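PDB 5DWA: type-2 restriction enzyme AgeI, which recognises the double-stranded DNA sequence 5'-ACCGGT-3' and cleaves it after the leading adenine, dimerising to do so. Local coordinates for residues A95-L100 against A117-Q122; R139-M144 against G164-V169; Y31-V36 against Y72-R77. All coordinates share one frame; numbering follows the deposited sequence.

Contact 1. Residues A95-L100 against A117-Q122. With nucleotides of chain D.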
loop_
_atom_site.group_PDB
_atom_site.type_symbol
_atom_site.label_atom_id
_atom_site.label_comp_id
_atom_site.label_asym_id
_atom_site.label_seq_id
_atom_site.Cartn_x
_atom_site.Cartn_y
_atom_site.Cartn_z
ATOM N N ALA A 95 8.485 -8.883 -10.873
ATOM C CA ALA A 95 8.406 -9.550 -12.168
ATOM C C ALA A 95 8.119 -8.560 -13.295
ATOM O O ALA A 95 8.618 -8.729 -14.400
ATOM C CB ALA A 95 7.348 -10.641 -12.146
ATOM N N PHE A 96 7.313 -7.533 -13.037
ATOM C CA PHE A 96 7.028 -6.565 -14.091
ATOM C C PHE A 96 8.293 -5.751 -14.425
ATOM O O PHE A 96 8.561 -5.450 -15.594
ATOM C CB PHE A 96 5.855 -5.666 -13.680
ATOM C CG PHE A 96 5.461 -4.662 -14.726
ATOM C CD1 PHE A 96 5.337 -5.018 -16.057
ATOM C CD2 PHE A 96 5.198 -3.353 -14.361
ATOM C CE1 PHE A 96 4.963 -4.076 -17.009
ATOM C CE2 PHE A 96 4.830 -2.402 -15.304
ATOM C CZ PHE A 96 4.713 -2.764 -16.631
ATOM N N GLU A 97 9.077 -5.408 -13.405
ATOM C CA GLU A 97 10.395 -4.802 -13.639
ATOM C C GLU A 97 11.272 -5.694 -14.528
ATOM O O GLU A 97 11.876 -5.217 -15.492
ATOM C CB GLU A 97 11.117 -4.544 -12.327
ATOM C CG GLU A 97 10.345 -3.649 -11.369
ATOM C CD GLU A 97 11.096 -3.504 -10.066
ATOM O OE1 GLU A 97 12.157 -2.853 -10.070
ATOM O OE2 GLU A 97 10.654 -4.075 -9.051
ATOM N N VAL A 98 11.356 -6.980 -14.186
ATOM C CA VAL A 98 12.115 -7.942 -14.994
ATOM C C VAL A 98 11.647 -7.920 -16.443
ATOM O O VAL A 98 12.453 -7.880 -17.365
ATOM C CB VAL A 98 11.988 -9.380 -14.443
ATOM C CG1 VAL A 98 12.530 -10.406 -15.453
ATOM C CG2 VAL A 98 12.723 -9.508 -13.127
ATOM N N ALA A 99 10.336 -7.945 -16.638
ATOM C CA ALA A 99 9.766 -7.978 -17.978
ATOM C C ALA A 99 10.056 -6.693 -18.762
ATOM O O ALA A 99 10.360 -6.759 -19.951
ATOM C CB ALA A 99 8.265 -8.227 -17.902
ATOM N N LEU A 100 9.969 -5.532 -18.111
ATOM C CA LEU A 100 10.264 -4.266 -18.781
ATOM C C LEU A 100 11.701 -4.240 -19.304
ATOM O O LEU A 100 11.952 -3.840 -20.444
ATOM C CB LEU A 100 10.039 -3.078 -17.843
ATOM C CG LEU A 100 8.588 -2.683 -17.616
ATOM C CD1 LEU A 100 8.530 -1.659 -16.482
ATOM C CD2 LEU A 100 7.990 -2.113 -18.893
ATOM N N ALA A 117 16.819 -2.779 -13.522
ATOM C CA ALA A 117 15.914 -2.913 -12.370
ATOM C C ALA A 117 16.698 -2.709 -11.083
ATOM O O ALA A 117 17.790 -3.261 -10.919
ATOM C CB ALA A 117 15.220 -4.271 -12.374
ATOM N N LEU A 118 16.158 -1.894 -10.180
ATOM C CA LEU A 118 16.895 -1.552 -8.966
ATOM C C LEU A 118 16.520 -2.520 -7.848
ATOM O O LEU A 118 15.782 -2.191 -6.921
ATOM C CB LEU A 118 16.640 -0.096 -8.566
ATOM C CG LEU A 118 17.084 0.925 -9.618
ATOM C CD1 LEU A 118 16.771 2.344 -9.172
ATOM C CD2 LEU A 118 18.575 0.764 -9.893
ATOM N N PHE A 119 17.037 -3.737 -7.954
ATOM C CA PHE A 119 16.754 -4.761 -6.961
ATOM C C PHE A 119 17.692 -4.600 -5.776
ATOM O O PHE A 119 18.497 -3.672 -5.739
ATOM C CB PHE A 119 16.875 -6.147 -7.592
ATOM C CG PHE A 119 15.787 -6.443 -8.577
ATOM C CD1 PHE A 119 14.494 -5.988 -8.351
ATOM C CD2 PHE A 119 16.042 -7.172 -9.726
ATOM C CE1 PHE A 119 13.480 -6.252 -9.253
ATOM C CE2 PHE A 119 15.026 -7.442 -10.635
ATOM C CZ PHE A 119 13.747 -6.985 -10.397
ATOM N N LYS A 120 17.586 -5.503 -4.809
ATOM C CA LYS A 120 18.284 -5.333 -3.540
ATOM C C LYS A 120 19.781 -5.074 -3.702
ATOM O O LYS A 120 20.490 -5.836 -4.361
ATOM C CB LYS A 120 18.065 -6.562 -2.668
ATOM C CG LYS A 120 17.878 -6.231 -1.213
ATOM C CD LYS A 120 16.826 -7.126 -0.618
ATOM C CE LYS A 120 16.607 -6.800 0.833
ATOM N NZ LYS A 120 15.226 -7.159 1.236
ATOM N N GLY A 121 20.250 -3.984 -3.106
ATOM C CA GLY A 121 21.666 -3.669 -3.129
ATOM C C GLY A 121 22.058 -2.658 -4.190
ATOM O O GLY A 121 23.159 -2.112 -4.156
ATOM N N GLN A 122 21.154 -2.397 -5.128
ATOM C CA GLN A 122 21.460 -1.518 -6.255
ATOM C C GLN A 122 20.950 -0.092 -6.085
ATOM O O GLN A 122 21.418 0.822 -6.768
ATOM C CB GLN A 122 20.869 -2.090 -7.543
ATOM C CG GLN A 122 21.513 -3.356 -8.035
ATOM C CD GLN A 122 20.777 -3.915 -9.228
ATOM O OE1 GLN A 122 20.958 -3.453 -10.354
ATOM N NE2 GLN A 122 19.925 -4.902 -8.988
ATOM P P DG D 11 12.863 -15.026 -3.895
ATOM O OP1 DG D 11 11.671 -15.021 -4.777
ATOM O OP2 DG D 11 13.657 -16.287 -3.777
ATOM O "O5'" DG D 11 13.865 -13.888 -4.344
ATOM C "C5'" DG D 11 13.406 -12.573 -4.589
ATOM C "C4'" DG D 11 14.352 -11.564 -3.974
ATOM O "O4'" DG D 11 14.127 -11.513 -2.541
ATOM C "C3'" DG D 11 15.838 -11.877 -4.153
ATOM O "O3'" DG D 11 16.571 -10.667 -4.325
ATOM C "C2'" DG D 11 16.201 -12.567 -2.838
ATOM C "C1'" DG D 11 15.335 -11.801 -1.852
ATOM N N9 DG D 11 14.993 -12.557 -0.650
ATOM C C8 DG D 11 14.880 -13.923 -0.525
ATOM N N7 DG D 11 14.533 -14.305 0.675
ATOM C C5 DG D 11 14.401 -13.119 1.384
ATOM C C6 DG D 11 14.040 -12.892 2.738
ATOM O O6 DG D 11 13.756 -13.723 3.611
ATOM N N1 DG D 11 14.025 -11.540 3.046
ATOM C C2 DG D 11 14.317 -10.531 2.167
ATOM N N2 DG D 11 14.256 -9.295 2.655
ATOM N N3 DG D 11 14.656 -10.723 0.899
ATOM C C4 DG D 11 14.678 -12.037 0.579
HETATM O O HOH W 1 13.079 -2.561 -7.548
#
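Glu97 OE1 is met by a water placed to donate both to it (2.7 Å) and to Leu118 O (2.8 Å), so a single molecule ties the carboxylate on helix 84-109 to the loop after strand 113-117. No direct hydrogen bond joins the two segments, and the rest is packing around the ring of Phe119. From CG onward the Glu97 chain is extended (chi2 177°), which carries its carboxylate across to the edge of that ring. There OE2 lies 3.6 Å from Phe119 CE1, near the ring plane, with the carboxylate turned 61° against it. Val98 CG2 reaches the same rim 3.9 Å from Phe119 CZ, its side chain crossing the phenylalanine at about a right angle. Within the loop, the methyl of Ala117 covers one face of the ring, offset toward the rim. Leu118 is the centre of an inverse gamma turn, closed by a weak bond from Phe119 N to Ala117 O. In this PD-(D/E)XK nuclease the turn follows strand 113-117, outermost in the central sheet within this chain, and helix 84-109 packs beside it; Leu118 also makes a backbone hydrogen bond to Asp142. Arg44 makes a cation-pi contact with the Phe119 ring. With an alanine in place of Phe119, the Glu97 carboxylate and Val98 CG2 would probably lose the ring edge they rest on, and Arg44 its aromatic partner.

Contact 2. Residues R139-M144 against G164-V169. With nucleotides of chain C.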
loop_
_atom_site.group_PDB
_atom_site.type_symbol
_atom_site.label_atom_id
_atom_site.label_comp_id
_atom_site.label_asym_id
_atom_site.label_seq_id
_atom_site.Cartn_x
_atom_site.Cartn_y
_atom_site.Cartn_z
ATOM N N ARG A 139 13.189 6.984 -2.552
ATOM C CA ARG A 139 13.445 5.562 -2.798
ATOM C C ARG A 139 12.410 4.891 -3.696
ATOM O O ARG A 139 12.676 3.828 -4.265
ATOM C CB ARG A 139 13.518 4.793 -1.476
ATOM C CG ARG A 139 14.601 5.289 -0.533
ATOM C CD ARG A 139 15.137 4.163 0.342
ATOM N NE ARG A 139 16.517 3.815 0.012
ATOM C CZ ARG A 139 16.911 2.610 -0.388
ATOM N NH1 ARG A 139 16.034 1.623 -0.505
ATOM N NH2 ARG A 139 18.186 2.386 -0.662
ATOM N N LYS A 140 11.239 5.506 -3.828
ATOM C CA LYS A 140 10.155 4.889 -4.601
ATOM C C LYS A 140 10.341 5.146 -6.092
ATOM O O LYS A 140 9.633 5.956 -6.708
ATOM C CB LYS A 140 8.781 5.390 -4.128
ATOM C CG LYS A 140 7.573 4.684 -4.757
ATOM C CD LYS A 140 7.642 3.158 -4.636
ATOM C CE LYS A 140 6.247 2.539 -4.823
ATOM N NZ LYS A 140 6.296 1.072 -5.056
ATOM N N VAL A 141 11.325 4.452 -6.655
ATOM C CA VAL A 141 11.553 4.404 -8.095
ATOM C C VAL A 141 12.136 3.026 -8.359
ATOM O O VAL A 141 12.879 2.504 -7.526
ATOM C CB VAL A 141 12.474 5.549 -8.573
ATOM C CG1 VAL A 141 13.849 5.462 -7.929
ATOM C CG2 VAL A 141 12.568 5.561 -10.089
ATOM N N ASP A 142 11.784 2.418 -9.487
ATOM C CA ASP A 142 12.017 0.984 -9.656
ATOM C C ASP A 142 13.110 0.591 -10.642
ATOM O O ASP A 142 13.886 -0.319 -10.375
ATOM C CB ASP A 142 10.694 0.326 -10.059
ATOM C CG ASP A 142 9.581 0.677 -9.106
ATOM O OD1 ASP A 142 9.786 0.511 -7.887
ATOM O OD2 ASP A 142 8.527 1.154 -9.563
ATOM N N VAL A 143 13.144 1.251 -11.787
ATOM C CA VAL A 143 14.075 0.881 -12.843
ATOM C C VAL A 143 14.814 2.144 -13.280
ATOM O O VAL A 143 14.195 3.176 -13.535
ATOM C CB VAL A 143 13.341 0.231 -14.039
ATOM C CG1 VAL A 143 14.316 -0.143 -15.139
ATOM C CG2 VAL A 143 12.488 -0.977 -13.602
ATOM N N MET A 144 16.137 2.101 -13.346
ATOM C CA MET A 144 16.834 3.308 -13.763
ATOM C C MET A 144 17.027 3.309 -15.276
ATOM O O MET A 144 17.048 2.251 -15.912
ATOM C CB MET A 144 18.165 3.468 -13.009
ATOM C CG MET A 144 19.346 2.701 -13.530
ATOM S SD MET A 144 20.878 3.253 -12.720
ATOM C CE MET A 144 21.785 1.721 -12.797
ATOM N N GLY A 164 14.245 7.574 -14.371
ATOM C CA GLY A 164 13.811 6.310 -13.824
ATOM C C GLY A 164 12.374 6.027 -14.148
ATOM O O GLY A 164 11.615 6.898 -14.581
ATOM N N ILE A 165 12.011 4.756 -13.977
ATOM C CA ILE A 165 10.655 4.255 -14.206
ATOM C C ILE A 165 9.995 3.845 -12.886
ATOM O O ILE A 165 10.601 3.126 -12.091
ATOM C CB ILE A 165 10.657 3.046 -15.165
ATOM C CG1 ILE A 165 11.352 3.411 -16.483
ATOM C CG2 ILE A 165 9.235 2.562 -15.420
ATOM C CD1 ILE A 165 11.434 2.252 -17.457
ATOM N N HIS A 166 8.774 4.338 -12.652
ATOM C CA HIS A 166 7.897 3.846 -11.611
ATOM C C HIS A 166 7.046 2.777 -12.248
ATOM O O HIS A 166 6.181 3.089 -13.068
ATOM C CB HIS A 166 7.056 4.993 -11.070
ATOM C CG HIS A 166 7.886 6.153 -10.644
ATOM N ND1 HIS A 166 8.330 6.307 -9.350
ATOM C CD2 HIS A 166 8.417 7.181 -11.353
ATOM C CE1 HIS A 166 9.081 7.393 -9.274
ATOM N NE2 HIS A 166 9.159 7.933 -10.479
ATOM N N ALA A 167 7.328 1.521 -11.910
ATOM C CA ALA A 167 6.688 0.383 -12.552
ATOM C C ALA A 167 5.623 -0.162 -11.623
ATOM O O ALA A 167 5.908 -0.478 -10.470
ATOM C CB ALA A 167 7.710 -0.695 -12.887
ATOM N N LYS A 168 4.387 -0.220 -12.101
ATOM C CA LYS A 168 3.298 -0.714 -11.269
ATOM C C LYS A 168 2.400 -1.599 -12.095
ATOM O O LYS A 168 1.908 -1.182 -13.136
ATOM C CB LYS A 168 2.462 0.430 -10.679
ATOM C CG LYS A 168 3.261 1.602 -10.149
ATOM C CD LYS A 168 2.422 2.457 -9.230
ATOM C CE LYS A 168 2.317 1.840 -7.842
ATOM N NZ LYS A 168 3.619 1.881 -7.112
ATOM N N VAL A 169 2.181 -2.820 -11.640
ATOM C CA VAL A 169 1.178 -3.655 -12.286
ATOM C C VAL A 169 -0.191 -2.982 -12.197
ATOM O O VAL A 169 -0.916 -2.893 -13.187
ATOM C CB VAL A 169 1.108 -5.038 -11.649
ATOM C CG1 VAL A 169 -0.158 -5.784 -12.107
ATOM C CG2 VAL A 169 2.373 -5.829 -11.964
ATOM P P DC C 5 6.779 -0.947 -2.688
ATOM O OP1 DC C 5 7.809 -0.189 -3.440
ATOM O OP2 DC C 5 5.762 -0.224 -1.896
ATOM O "O5'" DC C 5 6.037 -1.922 -3.709
ATOM C "C5'" DC C 5 6.792 -2.769 -4.556
ATOM C "C4'" DC C 5 6.202 -4.163 -4.569
ATOM O "O4'" DC C 5 6.385 -4.762 -3.282
ATOM C "C3'" DC C 5 4.707 -4.193 -4.816
ATOM O "O3'" DC C 5 4.491 -4.288 -6.204
ATOM C "C2'" DC C 5 4.253 -5.465 -4.079
ATOM C "C1'" DC C 5 5.346 -5.690 -3.023
ATOM N N1 DC C 5 4.902 -5.492 -1.601
ATOM C C2 DC C 5 4.892 -6.577 -0.717
ATOM O O2 DC C 5 5.239 -7.683 -1.131
ATOM N N3 DC C 5 4.509 -6.385 0.569
ATOM C C4 DC C 5 4.143 -5.161 0.981
ATOM N N4 DC C 5 3.778 -5.015 2.258
ATOM C C5 DC C 5 4.157 -4.040 0.101
ATOM C C6 DC C 5 4.534 -4.244 -1.165
HETATM O O HOH W 2 5.098 -0.533 -7.756
HETATM O O HOH W 3 3.650 0.196 -4.992
HETATM O O HOH W 4 6.397 1.995 -8.158
#
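Asp142 OD2 accepts from Ala167 N at 2.7 Å on its anti lone pair, pinning the carboxylate to the backbone of the facing strand. Strands 143-148 and 159-168 form a beta hairpin of the PD-(D/E)XK core, and Asp142 and Lys168 probably correspond to the first aspartate and the lysine of that motif. The pairing opens with a classic beta bulge: Asp142 and Val143 both face Ile165, whose carbonyl O takes both amide hydrogens. Val143 N sits in the carbonyl plane, on a lone pair, whereas Asp142 N is tilted 20° from it. Val143 O in turn accepts from Ile165 N, also at 2.7 Å.

Farther out, Lys140 and Lys168 cross at about a right angle, with Lys140 NZ 3.5 Å from Lys168 NZ. One water accepts from both; another, bound by Lys168 NZ and only weakly by Lys140 NZ, is placed to donate to Asp142 OD2. Lys140 NZ bonds OP1 of DC5 of chain C, while Lys168 has a salt bridge to Asp178. Asp178 also accepts from His166 ND1. Over one face of that imidazole lies Val141 CG2, a CH-pi contact 4.2 Å from the ring centroid; placed anti to the backbone N, this methyl also approaches Ile165 O. Gly164 fits beneath the same methyl, since a CB there would clash with it, and its CA lies 4.0 Å from Val141 CG2.

Contact 3. Residues Y31-V36 against Y72-R77. With nucleotides of chain C.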
loop_
_atom_site.group_PDB
_atom_site.type_symbol
_atom_site.label_atom_id
_atom_site.label_comp_id
_atom_site.label_asym_id
_atom_site.label_seq_id
_atom_site.Cartn_x
_atom_site.Cartn_y
_atom_site.Cartn_z
ATOM N N TYR A 31 4.662 -23.511 -20.624
ATOM C CA TYR A 31 5.928 -22.843 -20.335
ATOM C C TYR A 31 5.991 -22.392 -18.877
ATOM O O TYR A 31 6.994 -22.573 -18.196
ATOM C CB TYR A 31 6.126 -21.644 -21.263
ATOM C CG TYR A 31 7.373 -20.844 -20.971
ATOM C CD1 TYR A 31 8.630 -21.392 -21.171
ATOM C CD2 TYR A 31 7.295 -19.540 -20.500
ATOM C CE1 TYR A 31 9.784 -20.663 -20.909
ATOM C CE2 TYR A 31 8.440 -18.805 -20.235
ATOM C CZ TYR A 31 9.679 -19.374 -20.441
ATOM O OH TYR A 31 10.816 -18.646 -20.181
ATOM N N PHE A 32 4.885 -21.835 -18.400
ATOM C CA PHE A 32 4.862 -21.146 -17.110
ATOM C C PHE A 32 4.674 -22.076 -15.907
ATOM O O PHE A 32 5.369 -21.933 -14.907
ATOM C CB PHE A 32 3.760 -20.085 -17.142
ATOM C CG PHE A 32 3.623 -19.275 -15.877
ATOM C CD1 PHE A 32 4.727 -18.705 -15.261
ATOM C CD2 PHE A 32 2.363 -19.048 -15.335
ATOM C CE1 PHE A 32 4.580 -17.937 -14.113
ATOM C CE2 PHE A 32 2.206 -18.283 -14.191
ATOM C CZ PHE A 32 3.307 -17.732 -13.575
ATOM N N VAL A 33 3.748 -23.027 -16.001
ATOM C CA VAL A 33 3.461 -23.904 -14.868
ATOM C C VAL A 33 4.720 -24.554 -14.276
ATOM O O VAL A 33 4.913 -24.501 -13.061
ATOM C CB VAL A 33 2.440 -25.005 -15.241
ATOM C CG1 VAL A 33 2.388 -26.075 -14.158
ATOM C CG2 VAL A 33 1.058 -24.395 -15.454
ATOM N N PRO A 34 5.597 -25.140 -15.119
ATOM C CA PRO A 34 6.766 -25.782 -14.505
ATOM C C PRO A 34 7.741 -24.805 -13.850
ATOM O O PRO A 34 8.645 -25.240 -13.141
ATOM C CB PRO A 34 7.446 -26.490 -15.688
ATOM C CG PRO A 34 6.420 -26.578 -16.747
ATOM C CD PRO A 34 5.573 -25.350 -16.577
ATOM N N LEU A 35 7.557 -23.506 -14.080
ATOM C CA LEU A 35 8.456 -22.504 -13.522
ATOM C C LEU A 35 8.000 -22.023 -12.149
ATOM O O LEU A 35 8.799 -21.479 -11.384
ATOM C CB LEU A 35 8.570 -21.300 -14.462
ATOM C CG LEU A 35 9.031 -21.568 -15.894
ATOM C CD1 LEU A 35 9.135 -20.250 -16.664
ATOM C CD2 LEU A 35 10.366 -22.304 -15.901
ATOM N N VAL A 36 6.713 -22.205 -11.856
ATOM C CA VAL A 36 6.098 -21.611 -10.666
ATOM C C VAL A 36 6.752 -22.120 -9.383
ATOM O O VAL A 36 6.979 -21.360 -8.441
ATOM C CB VAL A 36 4.580 -21.890 -10.631
ATOM C CG1 VAL A 36 3.959 -21.429 -9.314
ATOM C CG2 VAL A 36 3.892 -21.208 -11.803
ATOM N N TYR A 72 -1.503 -14.526 -13.372
ATOM C CA TYR A 72 -2.007 -14.441 -12.001
ATOM C C TYR A 72 -2.778 -15.676 -11.582
ATOM O O TYR A 72 -2.539 -16.252 -10.524
ATOM C CB TYR A 72 -2.904 -13.217 -11.891
ATOM C CG TYR A 72 -3.655 -12.996 -10.598
ATOM C CD1 TYR A 72 -3.008 -12.993 -9.365
ATOM C CD2 TYR A 72 -5.005 -12.675 -10.627
ATOM C CE1 TYR A 72 -3.705 -12.732 -8.192
ATOM C CE2 TYR A 72 -5.699 -12.420 -9.474
ATOM C CZ TYR A 72 -5.055 -12.431 -8.267
ATOM O OH TYR A 72 -5.780 -12.144 -7.133
ATOM N N ARG A 73 -3.720 -16.069 -12.430
ATOM C CA ARG A 73 -4.610 -17.176 -12.112
ATOM C C ARG A 73 -3.870 -18.497 -12.032
ATOM O O ARG A 73 -4.093 -19.292 -11.118
ATOM C CB ARG A 73 -5.725 -17.271 -13.151
ATOM C CG ARG A 73 -6.692 -16.118 -13.098
ATOM C CD ARG A 73 -7.392 -16.029 -11.755
ATOM N NE ARG A 73 -8.205 -14.821 -11.687
ATOM C CZ ARG A 73 -8.926 -14.453 -10.635
ATOM N NH1 ARG A 73 -8.946 -15.196 -9.538
ATOM N NH2 ARG A 73 -9.621 -13.331 -10.680
ATOM N N ILE A 74 -2.997 -18.733 -13.000
ATOM C CA ILE A 74 -2.210 -19.951 -13.014
ATOM C C ILE A 74 -1.284 -19.997 -11.797
ATOM O O ILE A 74 -1.155 -21.029 -11.143
ATOM C CB ILE A 74 -1.393 -20.079 -14.318
ATOM C CG1 ILE A 74 -2.340 -20.300 -15.503
ATOM C CG2 ILE A 74 -0.410 -21.223 -14.220
ATOM C CD1 ILE A 74 -1.652 -20.373 -16.851
ATOM N N TYR A 75 -0.642 -18.870 -11.491
ATOM C CA TYR A 75 0.245 -18.798 -10.340
ATOM C C TYR A 75 -0.507 -19.129 -9.048
ATOM O O TYR A 75 -0.057 -19.952 -8.248
ATOM C CB TYR A 75 0.888 -17.409 -10.260
ATOM C CG TYR A 75 1.984 -17.302 -9.230
ATOM C CD1 TYR A 75 3.309 -17.513 -9.589
ATOM C CD2 TYR A 75 1.703 -16.982 -7.904
ATOM C CE1 TYR A 75 4.326 -17.425 -8.664
ATOM C CE2 TYR A 75 2.720 -16.877 -6.962
ATOM C CZ TYR A 75 4.033 -17.101 -7.354
ATOM O OH TYR A 75 5.071 -17.016 -6.455
ATOM N N ILE A 76 -1.656 -18.492 -8.852
ATOM C CA ILE A 76 -2.480 -18.746 -7.674
ATOM C C ILE A 76 -2.901 -20.221 -7.556
ATOM O O ILE A 76 -2.935 -20.769 -6.451
ATOM C CB ILE A 76 -3.738 -17.836 -7.686
ATOM C CG1 ILE A 76 -3.331 -16.369 -7.526
ATOM C CG2 ILE A 76 -4.729 -18.247 -6.598
ATOM C CD1 ILE A 76 -2.549 -16.086 -6.270
ATOM N N ARG A 77 -3.197 -20.863 -8.685
ATOM C CA ARG A 77 -3.604 -22.268 -8.682
ATOM C C ARG A 77 -2.443 -23.200 -8.381
ATOM O O ARG A 77 -2.587 -24.187 -7.653
ATOM C CB ARG A 77 -4.210 -22.651 -10.031
ATOM C CG ARG A 77 -4.654 -24.122 -10.099
ATOM C CD ARG A 77 -5.143 -24.526 -11.480
ATOM N NE ARG A 77 -4.051 -24.714 -12.432
ATOM C CZ ARG A 77 -3.999 -24.128 -13.623
ATOM N NH1 ARG A 77 -4.973 -23.314 -14.002
ATOM N NH2 ARG A 77 -2.976 -24.354 -14.436
ATOM P P DG C 8 -8.502 -9.525 -7.162
ATOM O OP1 DG C 8 -7.928 -10.775 -7.721
ATOM O OP2 DG C 8 -9.021 -8.495 -8.091
ATOM O "O5'" DG C 8 -9.634 -9.956 -6.143
ATOM C "C5'" DG C 8 -9.299 -10.893 -5.121
ATOM C "C4'" DG C 8 -10.003 -10.557 -3.822
ATOM O "O4'" DG C 8 -9.480 -9.319 -3.272
ATOM C "C3'" DG C 8 -11.497 -10.373 -3.940
ATOM O "O3'" DG C 8 -12.084 -10.969 -2.800
ATOM C "C2'" DG C 8 -11.668 -8.836 -3.984
ATOM C "C1'" DG C 8 -10.528 -8.359 -3.110
ATOM N N9 DG C 8 -9.953 -7.073 -3.487
ATOM C C8 DG C 8 -9.632 -6.641 -4.752
ATOM N N7 DG C 8 -9.053 -5.458 -4.765
ATOM C C5 DG C 8 -8.944 -5.127 -3.422
ATOM C C6 DG C 8 -8.407 -3.976 -2.814
ATOM O O6 DG C 8 -7.867 -3.014 -3.363
ATOM N N1 DG C 8 -8.510 -4.020 -1.426
ATOM C C2 DG C 8 -9.066 -5.054 -0.708
ATOM N N2 DG C 8 -9.075 -4.931 0.640
ATOM N N3 DG C 8 -9.576 -6.136 -1.273
ATOM C C4 DG C 8 -9.488 -6.101 -2.624
ATOM P P DG C 7 -2.392 -7.205 -8.363
ATOM O OP1 DG C 7 -2.116 -8.333 -9.278
ATOM O OP2 DG C 7 -2.586 -5.849 -8.897
ATOM O "O5'" DG C 7 -3.717 -7.556 -7.546
ATOM C "C5'" DG C 7 -3.810 -8.740 -6.790
ATOM C "C4'" DG C 7 -5.083 -8.705 -5.958
ATOM O "O4'" DG C 7 -4.908 -7.802 -4.838
ATOM C "C3'" DG C 7 -6.308 -8.193 -6.700
ATOM O "O3'" DG C 7 -7.435 -8.840 -6.186
ATOM C "C2'" DG C 7 -6.318 -6.700 -6.347
ATOM C "C1'" DG C 7 -5.858 -6.738 -4.903
ATOM N N9 DG C 7 -5.150 -5.549 -4.473
ATOM C C8 DG C 7 -4.713 -4.501 -5.252
ATOM N N7 DG C 7 -4.035 -3.615 -4.578
ATOM C C5 DG C 7 -3.990 -4.125 -3.289
ATOM C C6 DG C 7 -3.386 -3.609 -2.121
ATOM O O6 DG C 7 -2.729 -2.566 -1.993
ATOM N N1 DG C 7 -3.576 -4.442 -1.030
ATOM C C2 DG C 7 -4.268 -5.627 -1.056
ATOM N N2 DG C 7 -4.341 -6.296 0.098
ATOM N N3 DG C 7 -4.842 -6.119 -2.140
ATOM C C4 DG C 7 -4.662 -5.320 -3.215
#
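Both Phe32 (chi1 -179°) and Tyr75 (chi1 -171°) hold CG opposite the backbone nitrogen, and these torsions bring the two rings together between helices 22-36 and 63-78. The arrangement is alpha-alpha packing in the helical part of the protein that precedes the nuclease sheet: the axes of the two short segments approach to 9.8 Å and cross at -39°, running broadly the same way. Phe32 presents CZ to the edge of the tyrosine ring, in its plane, at 4.0 Å from Tyr75 CD1. Farther along the same side of its ring, Phe32 CD2 lies 3.7 Å from Ile74 CG2, the two side chains running antiparallel, alongside one another. That same isoleucine methyl meets Val33 CG2, so one branch touches two neighbours of the opposite helix.

Val36 extends the hydrophobic seam. Its CG1 touches Tyr75 CD1, while Val36 CG2 lies 3.9 Å above the plane of the Phe32 ring, over its centre, within the same helix. Pro34 lacks an amide hydrogen, and the helix kinks there; Leu35 N bonds Phe32 O, and Val36 N bonds Val33 O while keeping a weak bond to Phe32 O. The hydroxyl of Tyr75 leaves the apolar seam to bond Ser87 on helix 84-109. Away from the interface, helix 63-78 meets the DNA, where Tyr72 OH donates to OP1 of DG8 of chain C at 2.6 Å.

The three contacts illustrate how chemistry follows position in a fold. Contact 2 is deeply buried in the nuclease core and is built from backbone and carboxylate hydrogen bonds; at its edge a lysine, accompanied by waters, meets a DNA phosphate. Contact 1, only partly buried, flanks it, with centres 9 Å apart, and relies on a water and a ring edge. These two touch directly: Glu97 packs on Asp142, and Leu100 on Ala167, so helix 84-109 is seated on the sheet. Contact 3, also buried but centred 19 Å from the chain's centre, has no hydrogen bond across its helices and is almost wholly apolar. It touches neither of the others, although helices 63-78 and 84-109 are consecutive in the chain.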